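Hypothetical protein (Streptococcus pneumoniae, PDB 2HIY) is of unknown function but belongs to the conserved bacterial DUF1697 family and builds its chain around two four-stranded antiparallel sheets. Local coordinates at residues N47-S52 and D175-M180; E26-L31 and E37-Y42; S76-S81 and H165-N170; D54-L59 and Y108-D113. One frame throughout, in Å; residues are numbered along the deposited sequence.

Contact 1. Residues N47-S52 and D175-M180; sequences NIFFTS and DKIGQM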
loop_
_atom_site.group_PDB
_atom_site.type_symbol
_atom_site.label_atom_id
_atom_site.label_comp_id
_atom_site.label_asym_id
_atom_site.label_seq_id
_atom_site.Cartn_x
_atom_site.Cartn_y
_atom_site.Cartn_z
ATOM N N ASN D 47 22.279 2.542 -10.370
ATOM C CA ASN D 47 22.884 2.483 -11.695
ATOM C C ASN D 47 23.991 3.507 -11.670
ATOM O O ASN D 47 23.714 4.724 -11.742
ATOM C CB ASN D 47 21.859 2.854 -12.780
ATOM C CG ASN D 47 20.622 2.008 -12.702
ATOM O OD1 ASN D 47 20.683 0.806 -12.970
ATOM N ND2 ASN D 47 19.508 2.598 -12.290
ATOM N N ILE D 48 25.218 3.025 -11.511
ATOM C CA ILE D 48 26.403 3.862 -11.360
ATOM C C ILE D 48 27.330 3.638 -12.529
ATOM O O ILE D 48 27.462 2.504 -13.017
ATOM C CB ILE D 48 27.157 3.512 -10.026
ATOM C CG1 ILE D 48 26.339 4.006 -8.843
ATOM C CG2 ILE D 48 28.565 4.141 -9.979
ATOM C CD1 ILE D 48 26.552 5.520 -8.536
ATOM N N PHE D 49 27.983 4.705 -12.989
ATOM C CA PHE D 49 28.924 4.620 -14.068
ATOM C C PHE D 49 30.209 5.286 -13.637
ATOM O O PHE D 49 30.182 6.328 -12.960
ATOM C CB PHE D 49 28.347 5.291 -15.334
ATOM C CG PHE D 49 27.005 4.758 -15.683
ATOM C CD1 PHE D 49 26.871 3.639 -16.521
ATOM C CD2 PHE D 49 25.879 5.255 -15.040
ATOM C CE1 PHE D 49 25.604 3.087 -16.768
ATOM C CE2 PHE D 49 24.611 4.709 -15.265
ATOM C CZ PHE D 49 24.483 3.600 -16.137
ATOM N N PHE D 50 31.320 4.674 -14.007
ATOM C CA PHE D 50 32.612 5.238 -13.629
ATOM C C PHE D 50 33.669 4.796 -14.624
ATOM O O PHE D 50 33.445 3.853 -15.393
ATOM C CB PHE D 50 32.996 4.833 -12.195
ATOM C CG PHE D 50 33.288 3.370 -12.029
ATOM C CD1 PHE D 50 34.576 2.852 -12.234
ATOM C CD2 PHE D 50 32.276 2.501 -11.621
ATOM C CE1 PHE D 50 34.849 1.482 -12.086
ATOM C CE2 PHE D 50 32.544 1.142 -11.471
ATOM C CZ PHE D 50 33.835 0.628 -11.683
ATOM N N THR D 51 34.824 5.446 -14.571
ATOM C CA THR D 51 35.922 5.101 -15.426
ATOM C C THR D 51 37.081 4.655 -14.556
ATOM O O THR D 51 37.320 5.210 -13.480
ATOM C CB THR D 51 36.313 6.307 -16.293
ATOM O OG1 THR D 51 35.170 6.685 -17.059
ATOM C CG2 THR D 51 37.472 5.982 -17.248
ATOM N N SER D 52 37.799 3.646 -15.014
ATOM C CA SER D 52 38.970 3.163 -14.319
ATOM C C SER D 52 39.887 2.374 -15.224
ATOM O O SER D 52 39.415 1.648 -16.107
ATOM C CB SER D 52 38.579 2.286 -13.119
ATOM O OG SER D 52 39.715 1.866 -12.385
ATOM N N ASP D 175 18.494 0.156 -22.224
ATOM C CA ASP D 175 18.944 1.126 -23.229
ATOM C C ASP D 175 19.707 2.273 -22.582
ATOM O O ASP D 175 20.807 2.636 -23.031
ATOM C CB ASP D 175 17.767 1.660 -24.048
ATOM C CG ASP D 175 17.216 0.632 -25.008
ATOM O OD1 ASP D 175 17.939 -0.329 -25.327
ATOM O OD2 ASP D 175 16.063 0.801 -25.446
ATOM N N LYS D 176 19.126 2.836 -21.529
ATOM C CA LYS D 176 19.754 3.992 -20.845
ATOM C C LYS D 176 21.151 3.632 -20.326
ATOM O O LYS D 176 22.071 4.454 -20.412
ATOM C CB LYS D 176 18.864 4.500 -19.714
ATOM C CG LYS D 176 19.473 5.701 -18.960
ATOM C CD LYS D 176 19.625 6.895 -19.884
ATOM C CE LYS D 176 20.201 8.097 -19.139
ATOM N NZ LYS D 176 20.476 9.241 -20.050
ATOM N N ILE D 177 21.320 2.436 -19.765
ATOM C CA ILE D 177 22.635 1.945 -19.358
ATOM C C ILE D 177 23.620 2.010 -20.525
ATOM O O ILE D 177 24.724 2.504 -20.372
ATOM C CB ILE D 177 22.546 0.523 -18.718
ATOM C CG1 ILE D 177 21.893 0.627 -17.340
ATOM C CG2 ILE D 177 23.933 -0.166 -18.621
ATOM C CD1 ILE D 177 21.243 -0.672 -16.835
ATOM N N GLY D 178 23.220 1.556 -21.699
ATOM C CA GLY D 178 24.107 1.621 -22.840
ATOM C C GLY D 178 24.434 3.063 -23.209
ATOM O O GLY D 178 25.568 3.371 -23.541
ATOM N N GLN D 179 23.447 3.952 -23.116
ATOM C CA GLN D 179 23.662 5.364 -23.465
ATOM C C GLN D 179 24.619 6.003 -22.461
ATOM O O GLN D 179 25.516 6.786 -22.827
ATOM C CB GLN D 179 22.328 6.094 -23.487
ATOM C CG GLN D 179 21.490 5.726 -24.714
ATOM C CD GLN D 179 20.013 6.084 -24.582
ATOM O OE1 GLN D 179 19.612 6.853 -23.697
ATOM N NE2 GLN D 179 19.195 5.529 -25.474
HETATM N N MSE D 180 24.449 5.674 -21.185
HETATM C CA MSE D 180 25.312 6.250 -20.143
HETATM C C MSE D 180 26.744 5.741 -20.249
HETATM O O MSE D 180 27.683 6.465 -19.876
HETATM C CB MSE D 180 24.751 5.980 -18.746
HETATM C CG MSE D 180 23.452 6.714 -18.402
HETATM SE SE MSE D 180 23.718 8.594 -18.081
HETATM C CE MSE D 180 24.457 8.429 -16.281
#
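The side-chain amide of N47, whose OD1 lies 4.2 Å from I177 CD1, is gripped at both ends. Its OD1 accepts a hydrogen bond from R169 NE, while ND2 donates to S45 OG and to the carbonyl oxygen of Y42. Three bonds therefore fix the rotation of this buried amide, and an asparagine, with an acceptor and a donor on one short stem, suits the place. I177 comes up to it at about a right angle with the last methyl of its longer branch. The larger part of the contact belongs to F49. M180, a selenomethionine, crosses the ring at about a right angle and sets CB almost over its centre, 3.5 Å from the F49 centroid and 11° off the ring normal, which makes a CH-pi contact. Two bends in the M180 chain (chi2 -73°, chi3 -77°) then return CE to 3.7 Å from F49 CD2. The selenium itself stands obliquely, 5.3 Å from the F49 centroid, in a Met-aromatic contact. I177 fills in beside the ring, its CG2 lying 4.1 Å from F49 CE1. A flat phenyl gives the flexible M180 chain a broad surface, and branched I177 fills the flank. Strand 47-52 and helix segment 175-180 run nearly parallel, with their axes 9.8 Å apart. Because side chains alternate along the strand, N47 and F49 meet this C-terminal helix, whereas F50 turns to helix 56-70 and I48 packs against L27 and L31 of helix 24-34.

Contact 2. Residues E26-L31 and E37-Y42; sequences ELRQEL and EKVESY
R28 reaches S41 because its chain, with CG anti to its own carbonyl carbon, bends at chi3 (-59°) and brings the guanidinium beside S41, while S41 places OG between its backbone N and carbonyl carbon (chi1 59°). The two segments belong to the first helix and second strand of a ferredoxin-like beta-alpha-beta-beta-alpha-beta unit, in which helix 24-34 packs against strand 39-41 at the margin of the sheet. Helix segment 26-31 and strand 39-41 run nearly antiparallel. V39 sits under the helix: its CG1 branch comes to 4.0 Å from R28 CA and also lies against the start of the arginine chain, while CG2 meets L31 CB at 4.3 Å. A beta-branched valine thus offers one methyl to each of two residues on successive turns. L31, buried, continues inward to L63 and F66 of helix 56-70. The arginine combines two roles, since its methylenes lie along the strand, CD passing 3.7 Å from V39 O, and its charged end stays near the surface. There NH1 also forms a salt bridge with E61 of a second subunit, so the residue joins the intrachain packing to the assembly. A small serine leaves room for that end and supplies an acceptor: R28 NH1 donates to S41 OG over 2.9 Å, with the oxygen close to the guanidinium plane and the N-H...O angle at 145°.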
loop_
_atom_site.group_PDB
_atom_site.type_symbol
_atom_site.label_atom_id
_atom_site.label_comp_id
_atom_site.label_asym_id
_atom_site.label_seq_id
_atom_site.Cartn_x
_atom_site.Cartn_y
_atom_site.Cartn_z
ATOM N N GLU D 26 26.011 11.040 -2.195
ATOM C CA GLU D 26 26.966 10.493 -1.228
ATOM C C GLU D 26 27.745 9.343 -1.842
ATOM O O GLU D 26 28.976 9.288 -1.724
ATOM C CB GLU D 26 26.262 10.036 0.050
ATOM C CG GLU D 26 25.704 11.204 0.838
ATOM C CD GLU D 26 24.866 10.826 2.036
ATOM O OE1 GLU D 26 24.728 9.629 2.365
ATOM O OE2 GLU D 26 24.313 11.768 2.652
ATOM N N LEU D 27 27.042 8.415 -2.480
ATOM C CA LEU D 27 27.713 7.302 -3.130
ATOM C C LEU D 27 28.717 7.799 -4.194
ATOM O O LEU D 27 29.833 7.266 -4.285
ATOM C CB LEU D 27 26.677 6.363 -3.768
ATOM C CG LEU D 27 27.269 5.096 -4.391
ATOM C CD1 LEU D 27 28.025 4.262 -3.359
ATOM C CD2 LEU D 27 26.192 4.260 -5.059
ATOM N N ARG D 28 28.334 8.759 -5.034
ATOM C CA ARG D 28 29.255 9.280 -6.037
ATOM C C ARG D 28 30.517 9.826 -5.378
ATOM O O ARG D 28 31.621 9.548 -5.851
ATOM C CB ARG D 28 28.587 10.336 -6.946
ATOM C CG ARG D 28 27.409 9.781 -7.720
ATOM C CD ARG D 28 27.007 10.753 -8.853
ATOM N NE ARG D 28 26.655 12.073 -8.334
ATOM C CZ ARG D 28 25.423 12.488 -8.035
ATOM N NH1 ARG D 28 24.375 11.690 -8.197
ATOM N NH2 ARG D 28 25.254 13.705 -7.553
ATOM N N GLN D 29 30.364 10.578 -4.293
ATOM C CA GLN D 29 31.534 11.123 -3.583
ATOM C C GLN D 29 32.382 10.003 -2.985
ATOM O O GLN D 29 33.623 10.030 -3.069
ATOM C CB GLN D 29 31.103 12.127 -2.488
ATOM C CG GLN D 29 32.235 12.556 -1.521
ATOM C CD GLN D 29 33.194 13.528 -2.153
ATOM O OE1 GLN D 29 32.948 14.736 -2.152
ATOM N NE2 GLN D 29 34.310 13.018 -2.692
ATOM N N GLU D 30 31.727 9.042 -2.346
ATOM C CA GLU D 30 32.449 7.926 -1.732
ATOM C C GLU D 30 33.220 7.082 -2.758
ATOM O O GLU D 30 34.374 6.705 -2.526
ATOM C CB GLU D 30 31.447 7.058 -0.988
ATOM C CG GLU D 30 30.903 7.751 0.252
ATOM C CD GLU D 30 29.533 7.286 0.689
ATOM O OE1 GLU D 30 28.944 6.343 0.103
ATOM O OE2 GLU D 30 29.031 7.921 1.649
ATOM N N LEU D 31 32.600 6.810 -3.905
ATOM C CA LEU D 31 33.313 6.048 -4.949
ATOM C C LEU D 31 34.444 6.859 -5.567
ATOM O O LEU D 31 35.458 6.307 -5.985
ATOM C CB LEU D 31 32.343 5.578 -6.038
ATOM C CG LEU D 31 31.313 4.556 -5.539
ATOM C CD1 LEU D 31 30.340 4.218 -6.680
ATOM C CD2 LEU D 31 31.996 3.286 -5.011
ATOM N N GLU D 37 36.727 7.090 -11.214
ATOM C CA GLU D 37 36.715 8.402 -11.848
ATOM C C GLU D 37 35.452 8.710 -12.608
ATOM O O GLU D 37 34.768 7.810 -13.090
ATOM C CB GLU D 37 37.910 8.533 -12.795
ATOM C CG GLU D 37 39.229 8.305 -12.109
ATOM C CD GLU D 37 40.413 8.383 -13.048
ATOM O OE1 GLU D 37 40.412 9.259 -13.930
ATOM O OE2 GLU D 37 41.345 7.561 -12.901
ATOM N N LYS D 38 35.151 9.999 -12.719
ATOM C CA LYS D 38 34.021 10.474 -13.518
ATOM C C LYS D 38 32.741 9.717 -13.154
ATOM O O LYS D 38 32.015 9.189 -14.028
ATOM C CB LYS D 38 34.335 10.382 -15.015
ATOM C CG LYS D 38 35.480 11.317 -15.464
ATOM C CD LYS D 38 35.469 11.471 -16.983
ATOM C CE LYS D 38 36.386 12.588 -17.480
ATOM N NZ LYS D 38 37.830 12.228 -17.371
ATOM N N VAL D 39 32.470 9.664 -11.855
ATOM C CA VAL D 39 31.368 8.857 -11.334
ATOM C C VAL D 39 30.035 9.559 -11.569
ATOM O O VAL D 39 29.850 10.710 -11.174
ATOM C CB VAL D 39 31.549 8.517 -9.842
ATOM C CG1 VAL D 39 30.455 7.552 -9.391
ATOM C CG2 VAL D 39 32.912 7.878 -9.603
ATOM N N GLU D 40 29.098 8.837 -12.184
ATOM C CA GLU D 40 27.770 9.351 -12.494
ATOM C C GLU D 40 26.729 8.327 -12.064
ATOM O O GLU D 40 27.044 7.145 -11.895
ATOM C CB GLU D 40 27.637 9.609 -13.995
ATOM C CG GLU D 40 28.647 10.627 -14.509
ATOM C CD GLU D 40 28.527 10.898 -15.997
ATOM O OE1 GLU D 40 27.485 10.542 -16.596
ATOM O OE2 GLU D 40 29.475 11.495 -16.558
ATOM N N SER D 41 25.502 8.789 -11.847
ATOM C CA SER D 41 24.396 7.886 -11.498
ATOM C C SER D 41 23.182 8.180 -12.366
ATOM O O SER D 41 22.990 9.321 -12.842
ATOM C CB SER D 41 24.045 7.978 -10.001
ATOM O OG SER D 41 23.670 9.285 -9.616
ATOM N N TYR D 42 22.377 7.151 -12.587
ATOM C CA TYR D 42 21.126 7.296 -13.309
ATOM C C TYR D 42 20.027 6.887 -12.357
ATOM O O TYR D 42 20.064 5.774 -11.801
ATOM C CB TYR D 42 21.113 6.415 -14.559
ATOM C CG TYR D 42 19.760 6.386 -15.245
ATOM C CD1 TYR D 42 19.201 7.548 -15.784
ATOM C CD2 TYR D 42 19.018 5.205 -15.320
ATOM C CE1 TYR D 42 17.936 7.515 -16.414
ATOM C CE2 TYR D 42 17.773 5.168 -15.921
ATOM C CZ TYR D 42 17.239 6.324 -16.459
ATOM O OH TYR D 42 15.998 6.280 -17.067
#

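Contact 3. Residues S76-S81 and H165-N170; sequences SFSLLS and HITIRN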
loop_
_atom_site.group_PDB
_atom_site.type_symbol
_atom_site.label_atom_id
_atom_site.label_comp_id
_atom_site.label_asym_id
_atom_site.label_seq_id
_atom_site.Cartn_x
_atom_site.Cartn_y
_atom_site.Cartn_z
ATOM N N SER D 76 25.201 -8.229 -3.704
ATOM C CA SER D 76 25.583 -8.651 -5.043
ATOM C C SER D 76 25.642 -7.400 -5.892
ATOM O O SER D 76 25.027 -6.370 -5.560
ATOM C CB SER D 76 24.520 -9.607 -5.636
ATOM O OG SER D 76 23.298 -8.921 -5.971
ATOM N N PHE D 77 26.393 -7.453 -6.986
ATOM C CA PHE D 77 26.337 -6.362 -7.941
ATOM C C PHE D 77 26.758 -6.863 -9.304
ATOM O O PHE D 77 27.510 -7.842 -9.404
ATOM C CB PHE D 77 27.199 -5.157 -7.490
ATOM C CG PHE D 77 28.658 -5.479 -7.256
ATOM C CD1 PHE D 77 29.610 -5.416 -8.275
ATOM C CD2 PHE D 77 29.106 -5.733 -5.971
ATOM C CE1 PHE D 77 30.965 -5.686 -8.025
ATOM C CE2 PHE D 77 30.466 -5.990 -5.718
ATOM C CZ PHE D 77 31.390 -5.970 -6.746
ATOM N N SER D 78 26.294 -6.161 -10.338
ATOM C CA SER D 78 26.739 -6.394 -11.695
ATOM C C SER D 78 27.771 -5.320 -12.047
ATOM O O SER D 78 27.603 -4.154 -11.678
ATOM C CB SER D 78 25.572 -6.263 -12.661
ATOM O OG SER D 78 24.491 -7.095 -12.253
ATOM N N LEU D 79 28.842 -5.736 -12.692
ATOM C CA LEU D 79 29.878 -4.793 -13.134
ATOM C C LEU D 79 30.250 -5.173 -14.552
ATOM O O LEU D 79 30.746 -6.288 -14.813
ATOM C CB LEU D 79 31.094 -4.890 -12.212
ATOM C CG LEU D 79 32.205 -3.872 -12.546
ATOM C CD1 LEU D 79 31.778 -2.435 -12.356
ATOM C CD2 LEU D 79 33.430 -4.164 -11.689
ATOM N N LEU D 80 30.013 -4.248 -15.476
ATOM C CA LEU D 80 30.265 -4.545 -16.880
ATOM C C LEU D 80 30.816 -3.331 -17.586
ATOM O O LEU D 80 30.521 -2.202 -17.201
ATOM C CB LEU D 80 28.973 -5.009 -17.558
ATOM C CG LEU D 80 27.789 -4.072 -17.431
ATOM C CD1 LEU D 80 27.481 -3.437 -18.778
ATOM C CD2 LEU D 80 26.607 -4.906 -17.001
ATOM N N SER D 81 31.569 -3.561 -18.653
ATOM C CA SER D 81 32.193 -2.465 -19.375
ATOM C C SER D 81 31.382 -2.029 -20.589
ATOM O O SER D 81 30.512 -2.750 -21.077
ATOM C CB SER D 81 33.583 -2.897 -19.853
ATOM O OG SER D 81 33.435 -3.936 -20.797
ATOM N N HIS D 165 20.692 -12.426 -6.674
ATOM C CA HIS D 165 22.011 -12.404 -7.322
ATOM C C HIS D 165 21.896 -12.096 -8.795
ATOM O O HIS D 165 22.802 -12.432 -9.576
ATOM C CB HIS D 165 22.736 -13.711 -7.048
ATOM C CG HIS D 165 22.960 -13.911 -5.597
ATOM N ND1 HIS D 165 22.097 -14.623 -4.794
ATOM C CD2 HIS D 165 23.897 -13.382 -4.786
ATOM C CE1 HIS D 165 22.525 -14.557 -3.544
ATOM N NE2 HIS D 165 23.621 -13.824 -3.514
ATOM N N ILE D 166 20.781 -11.493 -9.183
ATOM C CA ILE D 166 20.659 -10.895 -10.508
ATOM C C ILE D 166 20.173 -9.479 -10.329
ATOM O O ILE D 166 19.573 -9.168 -9.291
ATOM C CB ILE D 166 19.693 -11.655 -11.434
ATOM C CG1 ILE D 166 18.344 -11.834 -10.753
ATOM C CG2 ILE D 166 20.319 -12.964 -11.898
ATOM C CD1 ILE D 166 17.232 -12.323 -11.633
ATOM N N THR D 167 20.408 -8.644 -11.324
ATOM C CA THR D 167 19.968 -7.271 -11.243
ATOM C C THR D 167 19.001 -7.043 -12.397
ATOM O O THR D 167 19.406 -7.034 -13.555
ATOM C CB THR D 167 21.170 -6.316 -11.361
ATOM O OG1 THR D 167 22.234 -6.790 -10.500
ATOM C CG2 THR D 167 20.752 -4.931 -10.987
ATOM N N ILE D 168 17.735 -6.841 -12.068
ATOM C CA ILE D 168 16.712 -6.796 -13.109
ATOM C C ILE D 168 16.493 -5.353 -13.518
ATOM O O ILE D 168 16.296 -4.468 -12.671
ATOM C CB ILE D 168 15.412 -7.390 -12.604
ATOM C CG1 ILE D 168 15.649 -8.842 -12.192
ATOM C CG2 ILE D 168 14.317 -7.257 -13.703
ATOM C CD1 ILE D 168 14.398 -9.559 -11.630
ATOM N N ARG D 169 16.519 -5.095 -14.822
ATOM C CA ARG D 169 16.204 -3.775 -15.362
ATOM C C ARG D 169 15.255 -3.918 -16.524
ATOM O O ARG D 169 15.355 -4.865 -17.302
ATOM C CB ARG D 169 17.484 -3.082 -15.867
ATOM C CG ARG D 169 18.545 -2.833 -14.756
ATOM C CD ARG D 169 18.026 -1.756 -13.799
ATOM N NE ARG D 169 18.981 -1.354 -12.752
ATOM C CZ ARG D 169 19.013 -1.831 -11.515
ATOM N NH1 ARG D 169 18.186 -2.785 -11.132
ATOM N NH2 ARG D 169 19.918 -1.352 -10.662
ATOM N N ASN D 170 14.318 -3.013 -16.662
ATOM C CA ASN D 170 13.465 -3.060 -17.836
ATOM C C ASN D 170 14.236 -2.683 -19.099
ATOM O O ASN D 170 15.373 -2.178 -19.048
ATOM C CB ASN D 170 12.162 -2.282 -17.645
ATOM C CG ASN D 170 12.375 -0.809 -17.426
ATOM O OD1 ASN D 170 13.239 -0.189 -18.040
ATOM N ND2 ASN D 170 11.508 -0.215 -16.601
HETATM O O HOH W 1 22.776 -6.611 -7.793
#
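Hydroxyl groups make the probable direct polar link between these segments: S78 OG and T167 OG1 lie 2.9 Å apart, a likely hydrogen bond whose proton is not settled. Both oxygens stand anti to their own carbonyl carbons, T167 with chi1 -46°, and S78 OG has a further hydrogen bond to the carbonyl oxygen of Y108. A bridging water adds a second link. It donates to S76 OG over 3.0 Å and is hydrogen-bonded to T167 OG1 at 2.8 Å, which places the threonine oxygen between the two serines. S76 OG is held in addition by the carbonyl oxygen of R164. Van der Waals contact between S76 and H165 takes about half the buried surface, with S76 CB oblique to the imidazole and 3.9 Å from H165 CD2. Around the charged group of R169, the bonds run to neighbouring parts of the chain. Its NH1 donates to I168 O over 3.0 Å, arriving from above the carbonyl plane, and NH2 serves the carbonyl oxygens of V11 and G46. Threonine suits its place because its hydroxyl faces S78 and the water while its methyl, CG2, covers one face of the R169 guanidinium near the rim. Strands 78-81 and 166-170 are edge strands of two separate antiparallel sheets, each with the ferredoxin-like strand order, and they meet through side chains without a backbone hydrogen bond between these segments. Short hydroxyl residues allow the close approach, and the chemistry implies a join between the two sheets that is buried yet polar, with side-chain oxygens matched by water, by backbone carbonyls and probably by one another.

Contact 4. Residues D54-L59 and Y108-D113; sequences DSKAQL and YTEGLD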
loop_
_atom_site.group_PDB
_atom_site.type_symbol
_atom_site.label_atom_id
_atom_site.label_comp_id
_atom_site.label_asym_id
_atom_site.label_seq_id
_atom_site.Cartn_x
_atom_site.Cartn_y
_atom_site.Cartn_z
ATOM N N ASP D 54 42.071 0.380 -13.543
ATOM C CA ASP D 54 42.429 -0.716 -12.651
ATOM C C ASP D 54 41.904 -2.040 -13.239
ATOM O O ASP D 54 40.951 -2.035 -14.031
ATOM C CB ASP D 54 41.819 -0.471 -11.273
ATOM C CG ASP D 54 42.606 -1.131 -10.145
ATOM O OD1 ASP D 54 43.552 -1.915 -10.407
ATOM O OD2 ASP D 54 42.243 -0.879 -8.977
ATOM N N SER D 55 42.499 -3.168 -12.842
ATOM C CA SER D 55 42.042 -4.468 -13.362
ATOM C C SER D 55 40.643 -4.734 -12.852
ATOM O O SER D 55 40.266 -4.278 -11.777
ATOM C CB SER D 55 42.956 -5.593 -12.922
ATOM O OG SER D 55 42.831 -5.842 -11.543
ATOM N N LYS D 56 39.849 -5.440 -13.647
ATOM C CA LYS D 56 38.494 -5.756 -13.196
ATOM C C LYS D 56 38.504 -6.535 -11.889
ATOM O O LYS D 56 37.678 -6.281 -11.033
ATOM C CB LYS D 56 37.712 -6.504 -14.258
ATOM C CG LYS D 56 36.256 -6.636 -13.823
ATOM C CD LYS D 56 35.406 -7.150 -14.894
ATOM C CE LYS D 56 33.965 -7.187 -14.355
ATOM N NZ LYS D 56 33.112 -7.858 -15.322
ATOM N N ALA D 57 39.454 -7.454 -11.715
ATOM C CA ALA D 57 39.554 -8.234 -10.479
ATOM C C ALA D 57 39.764 -7.354 -9.261
ATOM O O ALA D 57 39.144 -7.578 -8.216
ATOM C CB ALA D 57 40.649 -9.278 -10.596
ATOM N N GLN D 58 40.614 -6.343 -9.405
ATOM C CA GLN D 58 40.829 -5.418 -8.306
ATOM C C GLN D 58 39.633 -4.508 -8.081
ATOM O O GLN D 58 39.321 -4.188 -6.929
ATOM C CB GLN D 58 42.123 -4.618 -8.479
ATOM C CG GLN D 58 43.353 -5.491 -8.164
ATOM C CD GLN D 58 44.707 -4.821 -8.346
ATOM O OE1 GLN D 58 44.825 -3.690 -8.833
ATOM N NE2 GLN D 58 45.754 -5.538 -7.951
ATOM N N LEU D 59 38.952 -4.112 -9.165
ATOM C CA LEU D 59 37.733 -3.312 -9.013
ATOM C C LEU D 59 36.661 -4.075 -8.239
ATOM O O LEU D 59 36.003 -3.531 -7.362
ATOM C CB LEU D 59 37.175 -2.859 -10.370
ATOM C CG LEU D 59 38.004 -1.784 -11.075
ATOM C CD1 LEU D 59 37.494 -1.631 -12.472
ATOM C CD2 LEU D 59 37.913 -0.455 -10.347
ATOM N N TYR D 108 23.457 -10.641 -14.961
ATOM C CA TYR D 108 24.243 -11.465 -14.071
ATOM C C TYR D 108 25.072 -10.595 -13.136
ATOM O O TYR D 108 25.390 -9.465 -13.445
ATOM C CB TYR D 108 25.145 -12.381 -14.887
ATOM C CG TYR D 108 24.406 -13.343 -15.814
ATOM C CD1 TYR D 108 23.208 -13.960 -15.430
ATOM C CD2 TYR D 108 24.962 -13.679 -17.063
ATOM C CE1 TYR D 108 22.551 -14.877 -16.308
ATOM C CE2 TYR D 108 24.323 -14.581 -17.917
ATOM C CZ TYR D 108 23.152 -15.178 -17.523
ATOM O OH TYR D 108 22.557 -16.098 -18.389
ATOM N N THR D 109 25.435 -11.131 -11.980
ATOM C CA THR D 109 26.273 -10.424 -11.012
ATOM C C THR D 109 27.634 -11.108 -10.880
ATOM O O THR D 109 27.829 -12.246 -11.279
ATOM C CB THR D 109 25.608 -10.411 -9.644
ATOM O OG1 THR D 109 25.329 -11.762 -9.242
ATOM C CG2 THR D 109 24.311 -9.581 -9.650
ATOM N N GLU D 110 28.570 -10.392 -10.275
ATOM C CA GLU D 110 29.903 -10.927 -10.081
ATOM C C GLU D 110 29.874 -12.154 -9.183
ATOM O O GLU D 110 29.242 -12.144 -8.124
ATOM C CB GLU D 110 30.792 -9.834 -9.477
ATOM C CG GLU D 110 31.139 -8.784 -10.503
ATOM C CD GLU D 110 31.925 -9.364 -11.676
ATOM O OE1 GLU D 110 32.906 -10.101 -11.438
ATOM O OE2 GLU D 110 31.538 -9.120 -12.846
ATOM N N GLY D 111 30.501 -13.231 -9.645
ATOM C CA GLY D 111 30.561 -14.439 -8.836
ATOM C C GLY D 111 29.414 -15.398 -9.067
ATOM O O GLY D 111 29.417 -16.508 -8.524
ATOM N N LEU D 112 28.442 -15.003 -9.883
ATOM C CA LEU D 112 27.285 -15.858 -10.097
ATOM C C LEU D 112 27.641 -17.113 -10.902
ATOM O O LEU D 112 28.355 -17.040 -11.905
ATOM C CB LEU D 112 26.221 -15.052 -10.837
ATOM C CG LEU D 112 24.896 -15.736 -11.128
ATOM C CD1 LEU D 112 24.137 -16.092 -9.856
ATOM C CD2 LEU D 112 24.106 -14.795 -11.974
ATOM N N ASP D 113 27.096 -18.258 -10.499
ATOM C CA ASP D 113 27.253 -19.475 -11.285
ATOM C C ASP D 113 26.207 -19.435 -12.414
ATOM O O ASP D 113 25.086 -19.895 -12.257
ATOM C CB ASP D 113 27.071 -20.710 -10.380
ATOM C CG ASP D 113 27.242 -22.035 -11.129
ATOM O OD1 ASP D 113 27.426 -22.021 -12.369
ATOM O OD2 ASP D 113 27.123 -23.110 -10.492
#
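K56 and E110 carry the whole of this small contact, their side chains coming from opposite directions to meet in a salt bridge. K56 NZ donates to E110 OE2 over 3.2 Å, reaching the oxygen from 40° above the carboxylate plane. The last methylene keeps company with the same oxygen, K56 CE lying 3.5 Å from E110 OE2. Lysine suits the place because it is long: CG lies anti to the backbone N (chi1 -172°) and the rest of the chain is extended, carrying the ammonium well beyond the helix. NZ also donates to the carbonyl oxygen of L79, so it ties both the loop and strand 78-81 to the start of helix 56-70. E110 instead folds its chain at chi2 (-62°), and its side chain also touches V60 one turn further along that helix. It occupies the second position of a type II beta turn from T109 to L112, closed by L112 N donating to T109 O at 3.2 Å. G111 follows with a positive phi, where a CB would jam against the carbonyl oxygen of E110, so glycine is the natural occupant. At the start of the helix, S55 is the N-cap. Its small side chain can turn back on the first turn, and S55 OG accepts from Q58 N at 3.1 Å. D54, just before it, takes the amide of the cap residue, S55 N donating to D54 OD1 over 2.9 Å.

Overall arrangement
Contacts 1 and 3 are buried, contacts 2 and 4 lie at the surface. Contacts 1 and 2 share the sheet of the first half, whose strands 39-41 and 47-52 are hydrogen-bonded neighbours; helix 171-182 packs one face in contact 1 and helix 24-34 meets the edge strand in contact 2. Contacts 1, 3 and 4 join the two halves of the chain, by mainly apolar, aromatic packing, by hydroxyls and water, and by a salt bridge respectively. Contact 2 stays within the first half but reaches another subunit. Contacts 3 and 4, with centres 11 Å apart, meet directly where T109 bonds H165, and a shared hydrogen bond also ties contact 3 to contact 1.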